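PDB 4E9X: multicopper oxidase from Uncultured bacterium, which probably couples the one-electron oxidation of substrates to the reduction of dioxygen to water at its copper centres. Local coordinates for residues A[205-216]-A[235-245]. Residues are numbered along the deposited sequence; the frame is centred on the assembly and turned at random.
Sequences SHGHDMLVTHKD and ERYDVIIEADN. With CU (copper (II) ion), chain F.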
loop_
_atom_site.group_PDB
_atom_site.type_symbol
_atom_site.label_atom_id
_atom_site.label_comp_id
_atom_site.label_asym_id
_atom_site.label_seq_id
_atom_site.Cartn_x
_atom_site.Cartn_y
_atom_site.Cartn_z
ATOM N N SER A 205 7.514 -9.834 11.155
ATOM C CA SER A 205 7.957 -10.577 12.345
ATOM C C SER A 205 9.069 -11.555 11.966
ATOM O O SER A 205 8.834 -12.518 11.231
ATOM C CB SER A 205 6.815 -11.350 12.961
ATOM O OG SER A 205 6.126 -12.147 11.998
ATOM N N HIS A 206 10.278 -11.395 12.502
ATOM C CA HIS A 206 11.283 -12.445 12.327
ATOM C C HIS A 206 10.852 -13.682 13.151
ATOM O O HIS A 206 10.154 -13.568 14.165
ATOM C CB HIS A 206 12.658 -11.980 12.809
ATOM C CG HIS A 206 13.308 -10.915 11.963
ATOM N ND1 HIS A 206 14.688 -10.947 11.772
ATOM C CD2 HIS A 206 12.876 -9.872 11.267
ATOM C CE1 HIS A 206 15.045 -9.875 10.998
ATOM N NE2 HIS A 206 13.922 -9.225 10.668
ATOM N N GLY A 207 11.321 -14.827 12.672
ATOM C CA GLY A 207 11.192 -16.064 13.456
ATOM C C GLY A 207 9.853 -16.728 13.412
ATOM O O GLY A 207 9.679 -17.824 14.006
ATOM N N HIS A 208 8.828 -16.079 12.821
ATOM C CA HIS A 208 7.432 -16.507 12.947
ATOM C C HIS A 208 6.653 -16.018 11.745
ATOM O O HIS A 208 6.895 -14.967 11.193
ATOM C CB HIS A 208 6.756 -15.813 14.161
ATOM C CG HIS A 208 7.470 -16.018 15.480
ATOM N ND1 HIS A 208 8.627 -15.319 15.783
ATOM C CD2 HIS A 208 7.225 -16.860 16.536
ATOM C CE1 HIS A 208 9.056 -15.744 16.971
ATOM N NE2 HIS A 208 8.219 -16.651 17.442
ATOM N N ASP A 209 5.647 -16.813 11.353
ATOM C CA ASP A 209 4.575 -16.285 10.512
ATOM C C ASP A 209 3.436 -15.775 11.395
ATOM O O ASP A 209 3.250 -16.207 12.520
ATOM C CB ASP A 209 4.084 -17.410 9.587
ATOM C CG ASP A 209 5.143 -17.725 8.555
ATOM O OD1 ASP A 209 5.648 -16.760 7.914
ATOM O OD2 ASP A 209 5.464 -18.900 8.387
ATOM N N MET A 210 2.695 -14.834 10.821
ATOM C CA MET A 210 1.509 -14.298 11.431
ATOM C C MET A 210 0.284 -14.853 10.694
ATOM O O MET A 210 0.218 -14.875 9.458
ATOM C CB MET A 210 1.465 -12.776 11.262
ATOM C CG MET A 210 2.542 -12.098 12.133
ATOM S SD MET A 210 2.708 -10.328 11.774
ATOM C CE MET A 210 3.699 -10.341 10.278
ATOM N N LEU A 211 -0.721 -15.295 11.419
ATOM C CA LEU A 211 -1.999 -15.659 10.825
ATOM C C LEU A 211 -2.895 -14.424 10.885
ATOM O O LEU A 211 -3.267 -14.007 11.988
ATOM C CB LEU A 211 -2.653 -16.814 11.588
ATOM C CG LEU A 211 -4.004 -17.241 10.989
ATOM C CD1 LEU A 211 -3.841 -17.789 9.562
ATOM C CD2 LEU A 211 -4.680 -18.279 11.882
ATOM N N VAL A 212 -3.185 -13.842 9.731
ATOM C CA VAL A 212 -4.054 -12.648 9.652
ATOM C C VAL A 212 -5.503 -13.121 9.785
ATOM O O VAL A 212 -6.023 -13.839 8.921
ATOM C CB VAL A 212 -3.817 -11.907 8.334
ATOM C CG1 VAL A 212 -4.713 -10.664 8.344
ATOM C CG2 VAL A 212 -2.340 -11.547 8.117
ATOM N N THR A 213 -6.152 -12.727 10.896
ATOM C CA THR A 213 -7.499 -13.203 11.169
ATOM C C THR A 213 -8.579 -12.150 11.030
ATOM O O THR A 213 -9.730 -12.521 10.887
ATOM C CB THR A 213 -7.549 -13.731 12.640
ATOM O OG1 THR A 213 -7.162 -12.701 13.544
ATOM C CG2 THR A 213 -6.562 -14.889 12.860
ATOM N N HIS A 214 -8.235 -10.859 11.148
ATOM C CA HIS A 214 -9.260 -9.805 11.123
ATOM C C HIS A 214 -8.776 -8.595 10.332
ATOM O O HIS A 214 -7.604 -8.216 10.466
ATOM C CB HIS A 214 -9.622 -9.267 12.516
ATOM C CG HIS A 214 -10.199 -10.254 13.496
ATOM N ND1 HIS A 214 -9.452 -11.316 14.010
ATOM C CD2 HIS A 214 -11.443 -10.314 14.050
ATOM C CE1 HIS A 214 -10.243 -11.958 14.840
ATOM N NE2 HIS A 214 -11.457 -11.386 14.885
ATOM N N LYS A 215 -9.695 -8.053 9.579
ATOM C CA LYS A 215 -9.461 -6.823 8.823
ATOM C C LYS A 215 -10.429 -5.775 9.376
ATOM O O LYS A 215 -11.643 -6.017 9.406
ATOM C CB LYS A 215 -9.697 -7.072 7.324
ATOM C CG LYS A 215 -9.958 -5.851 6.485
ATOM C CD LYS A 215 -8.816 -4.822 6.451
ATOM C CE LYS A 215 -9.246 -3.705 5.499
ATOM N NZ LYS A 215 -8.559 -2.445 5.848
ATOM N N ASP A 216 -9.859 -4.650 9.854
ATOM C CA ASP A 216 -10.670 -3.559 10.433
ATOM C C ASP A 216 -11.591 -4.092 11.536
ATOM O O ASP A 216 -12.706 -3.599 11.744
ATOM C CB ASP A 216 -11.468 -2.830 9.359
ATOM C CG ASP A 216 -10.527 -2.149 8.319
ATOM O OD1 ASP A 216 -9.313 -2.024 8.578
ATOM O OD2 ASP A 216 -11.099 -1.809 7.264
ATOM N N GLU A 235 -6.456 1.737 8.680
ATOM C CA GLU A 235 -6.702 0.302 8.732
ATOM C C GLU A 235 -6.329 -0.333 10.062
ATOM O O GLU A 235 -5.466 0.176 10.761
ATOM C CB GLU A 235 -5.864 -0.429 7.679
ATOM C CG GLU A 235 -6.136 0.034 6.232
ATOM C CD GLU A 235 -5.434 -0.979 5.329
ATOM O OE1 GLU A 235 -4.233 -0.799 5.161
ATOM O OE2 GLU A 235 -6.034 -1.963 4.889
ATOM N N ARG A 236 -6.955 -1.472 10.357
ATOM C CA ARG A 236 -6.418 -2.349 11.402
ATOM C C ARG A 236 -6.331 -3.754 10.834
ATOM O O ARG A 236 -7.135 -4.193 10.006
ATOM C CB ARG A 236 -7.292 -2.354 12.677
ATOM C CG ARG A 236 -7.184 -1.054 13.476
ATOM C CD ARG A 236 -8.111 0.053 12.988
ATOM N NE ARG A 236 -9.502 -0.348 13.107
ATOM C CZ ARG A 236 -10.464 -0.150 12.184
ATOM N NH1 ARG A 236 -10.247 0.486 11.043
ATOM N NH2 ARG A 236 -11.699 -0.620 12.441
ATOM N N TYR A 237 -5.305 -4.475 11.308
ATOM C CA TYR A 237 -5.196 -5.904 11.064
ATOM C C TYR A 237 -4.967 -6.603 12.399
ATOM O O TYR A 237 -4.130 -6.116 13.177
ATOM C CB TYR A 237 -4.014 -6.242 10.125
ATOM C CG TYR A 237 -4.351 -5.786 8.718
ATOM C CD1 TYR A 237 -5.002 -6.672 7.833
ATOM C CD2 TYR A 237 -4.041 -4.492 8.262
ATOM C CE1 TYR A 237 -5.328 -6.272 6.521
ATOM C CE2 TYR A 237 -4.360 -4.097 6.976
ATOM C CZ TYR A 237 -5.009 -4.988 6.122
ATOM O OH TYR A 237 -5.340 -4.585 4.824
ATOM N N ASP A 238 -5.656 -7.726 12.656
ATOM C CA ASP A 238 -5.330 -8.546 13.801
ATOM C C ASP A 238 -4.684 -9.806 13.289
ATOM O O ASP A 238 -5.151 -10.398 12.313
ATOM C CB ASP A 238 -6.552 -8.969 14.614
ATOM C CG ASP A 238 -7.451 -7.916 15.233
ATOM O OD1 ASP A 238 -7.324 -6.713 14.934
ATOM O OD2 ASP A 238 -8.273 -8.330 16.068
ATOM N N VAL A 239 -3.620 -10.227 13.987
ATOM C CA VAL A 239 -2.939 -11.459 13.621
ATOM C C VAL A 239 -2.746 -12.287 14.905
ATOM O O VAL A 239 -2.887 -11.799 16.029
ATOM C CB VAL A 239 -1.561 -11.191 12.981
ATOM C CG1 VAL A 239 -1.719 -10.245 11.766
ATOM C CG2 VAL A 239 -0.547 -10.633 13.999
ATOM N N ILE A 240 -2.430 -13.564 14.699
ATOM C CA ILE A 240 -2.000 -14.480 15.765
ATOM C C ILE A 240 -0.592 -14.952 15.443
ATOM O O ILE A 240 -0.311 -15.394 14.317
ATOM C CB ILE A 240 -2.955 -15.711 15.833
ATOM C CG1 ILE A 240 -4.398 -15.302 16.186
ATOM C CG2 ILE A 240 -2.409 -16.737 16.806
ATOM C CD1 ILE A 240 -4.501 -14.775 17.614
ATOM N N ILE A 241 0.270 -14.894 16.457
ATOM C CA ILE A 241 1.572 -15.559 16.407
ATOM C C ILE A 241 1.567 -16.665 17.451
ATOM O O ILE A 241 1.266 -16.412 18.620
ATOM C CB ILE A 241 2.741 -14.589 16.656
ATOM C CG1 ILE A 241 2.892 -13.651 15.444
ATOM C CG2 ILE A 241 4.023 -15.378 16.949
ATOM C CD1 ILE A 241 3.969 -12.594 15.597
ATOM N N GLU A 242 1.905 -17.884 17.036
ATOM C CA GLU A 242 2.197 -18.982 17.962
ATOM C C GLU A 242 3.620 -18.821 18.437
ATOM O O GLU A 242 4.538 -18.937 17.604
ATOM C CB GLU A 242 1.999 -20.368 17.286
ATOM C CG GLU A 242 0.634 -20.563 16.623
ATOM C CD GLU A 242 -0.472 -20.925 17.603
ATOM O OE1 GLU A 242 -0.194 -21.367 18.744
ATOM O OE2 GLU A 242 -1.638 -20.786 17.197
ATOM N N ALA A 243 3.823 -18.560 19.728
ATOM C CA ALA A 243 5.209 -18.386 20.218
ATOM C C ALA A 243 5.856 -19.699 20.542
ATOM O O ALA A 243 5.985 -20.105 21.683
ATOM C CB ALA A 243 5.182 -17.472 21.462
ATOM N N ASP A 244 6.264 -20.384 19.492
ATOM C CA ASP A 244 6.749 -21.748 19.706
ATOM C C ASP A 244 8.187 -21.859 19.216
ATOM O O ASP A 244 8.702 -22.958 18.966
ATOM C CB ASP A 244 5.842 -22.723 19.008
ATOM C CG ASP A 244 5.735 -22.512 17.504
ATOM O OD1 ASP A 244 6.442 -21.674 16.893
ATOM O OD2 ASP A 244 4.889 -23.270 16.942
ATOM N N ASN A 245 8.902 -20.743 19.121
ATOM C CA ASN A 245 10.250 -20.748 18.544
ATOM C C ASN A 245 11.168 -19.848 19.333
ATOM O O ASN A 245 11.427 -18.696 18.973
ATOM C CB ASN A 245 10.159 -20.228 17.113
ATOM C CG ASN A 245 11.535 -20.257 16.451
ATOM O OD1 ASN A 245 12.492 -20.926 16.928
ATOM N ND2 ASN A 245 11.649 -19.539 15.325
HETATM CU CU CU F . 14.235 -7.540 9.769
HETATM O O HOH W 1 2.551 -18.301 14.226
HETATM O O HOH W 2 -6.054 -12.199 16.032
HETATM O O HOH W 3 -8.377 -5.891 12.516
#
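Gly-207 and Asn-245 meet just beyond the paired ends of two antiparallel strands, 210-215 and 236-243, in a cupredoxin-like domain, a worked example of an antiparallel pair interrupted by a classic beta bulge and closed by polar contacts at both ends. The type II turn 205-208 carries His-206, whose NE2 binds copper together with His-252 and His-106 of a second subunit; Asn-245 ND2 donates to Gly-207 O at 2.9 Å, on a lone pair in the carbonyl plane. Next, the His-208 ring crosses Ile-241 at about a right angle, CD2 lying 3.6 Å from CG2, while ND1 reaches back to His-206 O and NE2 is hydrogen-bonded to Tyr-275 OH. Met-210 runs alongside Ile-241, its CB also resting on Val-239. Leu-211 and Ile-240 exchange both backbone bonds, and Val-212 CG1 comes to the edge of the Tyr-237 ring. At the bulge Thr-213 and His-214 both face Asp-238, whose O accepts from Thr-213 N (2.9 Å) and, weakly, from His-214 N. Asp-238 OD2 sits over one face of the His-214 ring and is salt-bridged to Lys-190. Lys-215, bent at chi2 (61°), lays CD against Tyr-237 and brings NZ to the anti lone pair of Glu-235 OE2 in a 2.7 Å salt bridge; Tyr-237 OH donates to OE2 from the syn side, out of the carboxylate plane. An alanine in place of Glu-235 is likely to leave Tyr-237 OH and Lys-215 NZ without their shared acceptor, though NZ would keep Asp-216. Finally, Asp-216 OD2 accepts from Asp-227 N of the third subunit, Asp-216 N donates to Arg-236 O, and Arg-236 N returns a 3.0 Å bond to Asp-216 OD1, nearly straight at 168°.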